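Local coordinates for phosphorylated carbohydrates phosphatase TM_1254 (Thermotoga maritima msb8, PDB 3KBB), which removes phosphate from erythrose 4-phosphate, fructose 6-phosphate, 2-deoxyglucose 6-phosphate and mannose 6-phosphate with the help of a divalent metal cation, at residues E21-V26 against R40-V45; I53-L58 against D62-F67. One frame throughout, in Å; residues are numbered along the deposited sequence. Where two conformers were deposited one is given.

Interaction 1 of 2, residues E21-V26 against R40-V45; sequences EAYRRV and RRIMGV
With chi1 at -69° in both residues, Y23 and M43 each turn the side chain away from their own carbonyl carbon and alongside the backbone N. Y23 leaves its backbone toward the 40-45 segment, and the torsion sets its ring carbon CE2 beside I42 and M43, while M43, a selenomethionine bent again at chi2 and chi3, brings its selenium back toward the ring. One ring carbon does the touching: Y23 CE2 lies 4.0 Å from M43 SE and 4.2 Å from I42 CG2, both reached obliquely. The selenium stands 5.0 Å from the centre of the Y23 ring, a loose Met-aromatic contact; M43 was modelled in two conformers, which makes this contact less certain. I42 belongs to helix 36-42 and M43 to the turn I42-V45, so the tyrosine of helix 19-29 meets both. Its polar end is engaged elsewhere, in a hydrogen bond between Y23 OH and E47 of helix 47-57, and L51 and L54 of that helix also pack against the Y23 side chain.

Elsewhere on helix 19-29, R24 grips E21 side-on, with NE to OE1 at 2.8 Å and NH2 to OE2 at 2.9 Å. R25 NE reaches E21 OE2 from the anti side, so this oxygen takes two donors; R24 NH1 pairs with E28, and R25 NH2 with E81. The chemistry divides: charges pair along helix 19-29 and across to helix 64-82, whereas the small interface, crossed by no hydrogen bond or salt bridge, is held by dispersion, with its tyrosine fixed at the hydroxyl by E47.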
loop_
_atom_site.group_PDB
_atom_site.type_symbol
_atom_site.label_atom_id
_atom_site.label_comp_id
_atom_site.label_asym_id
_atom_site.label_seq_id
_atom_site.Cartn_x
_atom_site.Cartn_y
_atom_site.Cartn_z
ATOM N N GLU A 21 16.110 -4.929 3.978
ATOM C CA GLU A 21 16.600 -6.281 3.742
ATOM C C GLU A 21 16.760 -6.641 2.253
ATOM O O GLU A 21 17.767 -7.256 1.851
ATOM C CB GLU A 21 15.755 -7.322 4.502
ATOM C CG GLU A 21 16.230 -8.743 4.324
ATOM C CD GLU A 21 17.695 -8.943 4.718
ATOM O OE1 GLU A 21 18.231 -8.138 5.528
ATOM O OE2 GLU A 21 18.290 -9.938 4.243
ATOM N N ALA A 22 15.792 -6.234 1.426
ATOM C CA ALA A 22 15.874 -6.479 -0.021
ATOM C C ALA A 22 17.123 -5.800 -0.622
ATOM O O ALA A 22 17.893 -6.442 -1.361
ATOM C CB ALA A 22 14.609 -5.954 -0.724
ATOM N N TYR A 23 17.324 -4.534 -0.283
ATOM C CA TYR A 23 18.461 -3.778 -0.836
ATOM C C TYR A 23 19.792 -4.238 -0.219
ATOM O O TYR A 23 20.826 -4.264 -0.897
ATOM C CB TYR A 23 18.282 -2.281 -0.664
ATOM C CG TYR A 23 17.174 -1.654 -1.496
ATOM C CD1 TYR A 23 16.436 -2.405 -2.419
ATOM C CD2 TYR A 23 16.917 -0.296 -1.394
ATOM C CE1 TYR A 23 15.403 -1.807 -3.190
ATOM C CE2 TYR A 23 15.928 0.303 -2.159
ATOM C CZ TYR A 23 15.181 -0.452 -3.050
ATOM O OH TYR A 23 14.205 0.200 -3.763
ATOM N N ARG A 24 19.741 -4.632 1.049
ATOM C CA ARG A 24 20.916 -5.222 1.728
ATOM C C ARG A 24 21.358 -6.512 1.033
ATOM O O ARG A 24 22.567 -6.715 0.802
ATOM C CB ARG A 24 20.621 -5.440 3.223
ATOM C CG ARG A 24 21.889 -5.716 4.089
ATOM C CD ARG A 24 21.556 -6.461 5.392
ATOM N NE ARG A 24 21.013 -7.778 5.111
ATOM C CZ ARG A 24 21.738 -8.846 4.794
ATOM N NH1 ARG A 24 23.083 -8.774 4.782
ATOM N NH2 ARG A 24 21.128 -9.994 4.540
ATOM N N ARG A 25 20.410 -7.379 0.688
ATOM C CA ARG A 25 20.707 -8.588 -0.078
ATOM C C ARG A 25 21.278 -8.328 -1.474
ATOM O O ARG A 25 22.170 -9.061 -1.937
ATOM C CB ARG A 25 19.464 -9.459 -0.215
ATOM C CG ARG A 25 19.096 -10.163 1.074
ATOM C CD ARG A 25 17.914 -11.123 0.852
ATOM N NE ARG A 25 17.325 -11.607 2.104
ATOM C CZ ARG A 25 16.544 -12.681 2.178
ATOM N NH1 ARG A 25 16.256 -13.379 1.072
ATOM N NH2 ARG A 25 16.037 -13.057 3.349
ATOM N N VAL A 26 20.747 -7.312 -2.152
ATOM C CA VAL A 26 21.291 -6.920 -3.447
ATOM C C VAL A 26 22.765 -6.561 -3.283
ATOM O O VAL A 26 23.618 -7.133 -3.982
ATOM C CB VAL A 26 20.552 -5.723 -4.043
ATOM C CG1 VAL A 26 21.253 -5.246 -5.335
ATOM C CG2 VAL A 26 19.126 -6.103 -4.305
ATOM N N ARG A 40 17.917 4.847 4.642
ATOM C CA ARG A 40 16.935 5.864 5.084
ATOM C C ARG A 40 16.893 7.035 4.096
ATOM O O ARG A 40 15.827 7.613 3.819
ATOM C CB ARG A 40 17.352 6.367 6.457
ATOM C CG ARG A 40 16.485 7.465 7.090
ATOM C CD ARG A 40 16.700 7.477 8.621
ATOM N NE ARG A 40 16.456 6.155 9.234
ATOM C CZ ARG A 40 17.399 5.353 9.738
ATOM N NH1 ARG A 40 18.679 5.720 9.726
ATOM N NH2 ARG A 40 17.062 4.171 10.252
ATOM N N ARG A 41 18.063 7.386 3.566
ATOM C CA ARG A 41 18.125 8.481 2.602
ATOM C C ARG A 41 17.683 8.042 1.219
ATOM O O ARG A 41 16.945 8.768 0.537
ATOM C CB ARG A 41 19.510 9.115 2.607
ATOM C CG ARG A 41 19.899 9.665 3.972
ATOM C CD ARG A 41 18.787 10.560 4.532
ATOM N NE ARG A 41 19.230 11.234 5.741
ATOM C CZ ARG A 41 18.591 12.247 6.309
ATOM N NH1 ARG A 41 17.460 12.717 5.771
ATOM N NH2 ARG A 41 19.087 12.789 7.407
ATOM N N ILE A 42 18.114 6.855 0.807
ATOM C CA ILE A 42 17.716 6.263 -0.477
ATOM C C ILE A 42 16.185 6.147 -0.599
ATOM O O ILE A 42 15.620 6.246 -1.716
ATOM C CB ILE A 42 18.362 4.860 -0.690
ATOM C CG1 ILE A 42 19.883 4.951 -0.927
ATOM C CG2 ILE A 42 17.708 4.131 -1.857
ATOM C CD1 ILE A 42 20.290 5.800 -2.119
HETATM N N MSE A 43 15.541 5.932 0.552
HETATM C CA MSE A 43 14.085 5.746 0.555
HETATM C C MSE A 43 13.301 7.064 0.425
HETATM O O MSE A 43 12.097 7.029 0.127
HETATM C CB MSE A 43 13.622 4.913 1.760
HETATM C CG MSE A 43 14.047 3.439 1.708
HETATM SE SE MSE A 43 13.395 2.318 0.205
HETATM C CE MSE A 43 11.492 2.281 0.725
ATOM N N GLY A 44 13.967 8.199 0.600
ATOM C CA GLY A 44 13.311 9.494 0.426
ATOM C C GLY A 44 13.032 9.894 -1.025
ATOM O O GLY A 44 12.588 11.018 -1.277
ATOM N N VAL A 45 13.318 9.009 -1.980
ATOM C CA VAL A 45 13.073 9.290 -3.405
ATOM C C VAL A 45 12.443 8.094 -4.103
ATOM O O VAL A 45 12.592 6.964 -3.640
ATOM C CB VAL A 45 14.369 9.712 -4.205
ATOM C CG1 VAL A 45 15.027 10.885 -3.580
ATOM C CG2 VAL A 45 15.355 8.537 -4.381
#

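Interaction 2 of 2, residues I53-L58 against D62-F67; sequences ILMEAL and DSLENF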
loop_
_atom_site.group_PDB
_atom_site.type_symbol
_atom_site.label_atom_id
_atom_site.label_comp_id
_atom_site.label_asym_id
_atom_site.label_seq_id
_atom_site.Cartn_x
_atom_site.Cartn_y
_atom_site.Cartn_z
ATOM N N ILE A 53 21.092 5.364 -8.293
ATOM C CA ILE A 53 21.870 5.972 -7.223
ATOM C C ILE A 53 22.467 4.901 -6.293
ATOM O O ILE A 53 23.642 4.939 -5.973
ATOM C CB ILE A 53 21.043 6.980 -6.379
ATOM C CG1 ILE A 53 20.693 8.249 -7.187
ATOM C CG2 ILE A 53 21.793 7.375 -5.122
ATOM C CD1 ILE A 53 19.705 9.184 -6.478
ATOM N N LEU A 54 21.641 3.964 -5.853
ATOM C CA LEU A 54 22.121 2.880 -5.007
ATOM C C LEU A 54 23.299 2.172 -5.672
ATOM O O LEU A 54 24.325 1.911 -5.029
ATOM C CB LEU A 54 20.968 1.913 -4.707
ATOM C CG LEU A 54 21.228 0.638 -3.884
ATOM C CD1 LEU A 54 21.622 0.973 -2.451
ATOM C CD2 LEU A 54 20.014 -0.279 -3.920
HETATM N N MSE A 55 23.167 1.871 -6.960
HETATM C CA MSE A 55 24.182 1.123 -7.680
HETATM C C MSE A 55 25.504 1.868 -7.650
HETATM O O MSE A 55 26.529 1.268 -7.360
HETATM C CB MSE A 55 23.757 0.863 -9.132
HETATM C CG MSE A 55 24.687 -0.062 -9.861
HETATM SE SE MSE A 55 24.244 -0.071 -11.795
HETATM C CE MSE A 55 24.540 1.814 -12.199
ATOM N N GLU A 56 25.475 3.169 -7.938
ATOM C CA GLU A 56 26.697 3.983 -7.919
ATOM C C GLU A 56 27.214 4.254 -6.500
ATOM O O GLU A 56 28.429 4.289 -6.280
ATOM C CB GLU A 56 26.514 5.316 -8.661
ATOM C CG GLU A 56 26.167 5.156 -10.135
ATOM C CD GLU A 56 27.285 4.515 -10.973
ATOM O OE1 GLU A 56 28.451 4.410 -10.505
ATOM O OE2 GLU A 56 26.995 4.136 -12.124
ATOM N N ALA A 57 26.302 4.457 -5.555
ATOM C CA ALA A 57 26.696 4.661 -4.164
ATOM C C ALA A 57 27.539 3.473 -3.671
ATOM O O ALA A 57 28.515 3.656 -2.920
ATOM C CB ALA A 57 25.470 4.842 -3.286
ATOM N N LEU A 58 27.153 2.274 -4.089
ATOM C CA LEU A 58 27.784 1.031 -3.655
ATOM C C LEU A 58 28.958 0.611 -4.544
ATOM O O LEU A 58 29.551 -0.466 -4.354
ATOM C CB LEU A 58 26.736 -0.072 -3.613
ATOM C CG LEU A 58 25.622 0.131 -2.559
ATOM C CD1 LEU A 58 24.750 -1.080 -2.579
ATOM C CD2 LEU A 58 26.186 0.348 -1.161
ATOM N N ASP A 62 28.074 -3.070 -12.875
ATOM C CA ASP A 62 27.179 -3.939 -13.626
ATOM C C ASP A 62 26.359 -2.980 -14.481
ATOM O O ASP A 62 26.458 -1.765 -14.307
ATOM C CB ASP A 62 26.276 -4.738 -12.676
ATOM C CG ASP A 62 25.746 -6.042 -13.297
ATOM O OD1 ASP A 62 25.979 -6.319 -14.508
ATOM O OD2 ASP A 62 25.095 -6.816 -12.567
ATOM N N SER A 63 25.583 -3.509 -15.421
ATOM C CA SER A 63 24.658 -2.670 -16.173
ATOM C C SER A 63 23.465 -2.352 -15.273
ATOM O O SER A 63 23.134 -3.140 -14.366
ATOM C CB SER A 63 24.189 -3.404 -17.431
ATOM O OG SER A 63 23.194 -4.370 -17.110
ATOM N N LEU A 64 22.808 -1.219 -15.519
ATOM C CA LEU A 64 21.593 -0.890 -14.763
ATOM C C LEU A 64 20.505 -1.965 -14.936
ATOM O O LEU A 64 19.767 -2.282 -13.997
ATOM C CB LEU A 64 21.071 0.509 -15.121
ATOM C CG LEU A 64 19.962 1.113 -14.256
ATOM C CD1 LEU A 64 20.301 1.062 -12.755
ATOM C CD2 LEU A 64 19.661 2.545 -14.689
ATOM N N GLU A 65 20.426 -2.515 -16.144
ATOM C CA GLU A 65 19.461 -3.546 -16.482
ATOM C C GLU A 65 19.656 -4.774 -15.598
ATOM O O GLU A 65 18.691 -5.300 -15.034
ATOM C CB GLU A 65 19.584 -3.917 -17.970
ATOM C CG GLU A 65 18.933 -5.231 -18.334
ATOM C CD GLU A 65 18.810 -5.462 -19.836
ATOM O OE1 GLU A 65 19.425 -4.713 -20.623
ATOM O OE2 GLU A 65 18.100 -6.413 -20.220
ATOM N N ASN A 66 20.906 -5.221 -15.491
ATOM C CA ASN A 66 21.261 -6.349 -14.639
ATOM C C ASN A 66 20.994 -6.051 -13.162
ATOM O O ASN A 66 20.477 -6.907 -12.429
ATOM C CB ASN A 66 22.721 -6.739 -14.852
ATOM C CG ASN A 66 22.927 -7.623 -16.081
ATOM O OD1 ASN A 66 21.977 -8.221 -16.611
ATOM N ND2 ASN A 66 24.180 -7.723 -16.529
ATOM N N PHE A 67 21.335 -4.835 -12.740
ATOM C CA PHE A 67 21.116 -4.407 -11.355
ATOM C C PHE A 67 19.634 -4.447 -10.997
ATOM O O PHE A 67 19.252 -5.034 -9.978
ATOM C CB PHE A 67 21.685 -3.011 -11.128
ATOM C CG PHE A 67 21.668 -2.575 -9.680
ATOM C CD1 PHE A 67 22.608 -3.079 -8.780
ATOM C CD2 PHE A 67 20.722 -1.664 -9.224
ATOM C CE1 PHE A 67 22.598 -2.677 -7.442
ATOM C CE2 PHE A 67 20.697 -1.252 -7.889
ATOM C CZ PHE A 67 21.636 -1.762 -6.990
#
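M55 lies across one face of the F67 ring, with CB 3.8 Å from the ring centre and only 4° off the normal, a CH-pi contact. The two side chains run past each other in opposite directions, and M55 CG adds a 3.8 Å contact to F67 CD1. At the ring's edge, near its plane, L54 CD2 meets F67 CZ at 3.8 Å. M55 is a selenomethionine extended as far as its selenium, with CG anti to the backbone N (chi1 -172°). Its SE sits obliquely 4.8 Å from the F67 ring centre, a Met-aromatic contact, and reaches the start of the second helix, 3.8 Å from D62 O and 4.2 Å from L64 CD1.

Behind this apolar shell, polar bonds shape the helix start. S63 is the N-cap, its OG accepting from N66 N at 2.9 Å, and N66 ND2 donates to D62 OD1 at 3.0 Å. The other carboxylate oxygen of D62 bonds Y30 OH, tying the turn to the residue just past helix 19-29.

Helix 47-57 and helix 64-82 are successive cap helices joined by a short linker, whose I60 packs on M55 and F67; helix 19-29 adds V26 against F67.

In the fold
From the N terminus the chain leaves strand 3-7, which carries D7, the probable nucleophile of this HAD-type hydrolase, and enters the helical cap. Interaction 1 closes the excursion from helix 19-29 to the end of helix 36-42. Helix 47-57 follows, and interaction 2 closes the short linker from it to helix 64-82, after which the chain runs through that helix and on, by way of helix 89-98, to strand 102-106 of the parallel sheet. The two closures stand in series, neither nested nor crossed, yet they share one core: their centres are about 13 Å apart, and I42 touches I53. Together they knit four consecutive helices into one bundle.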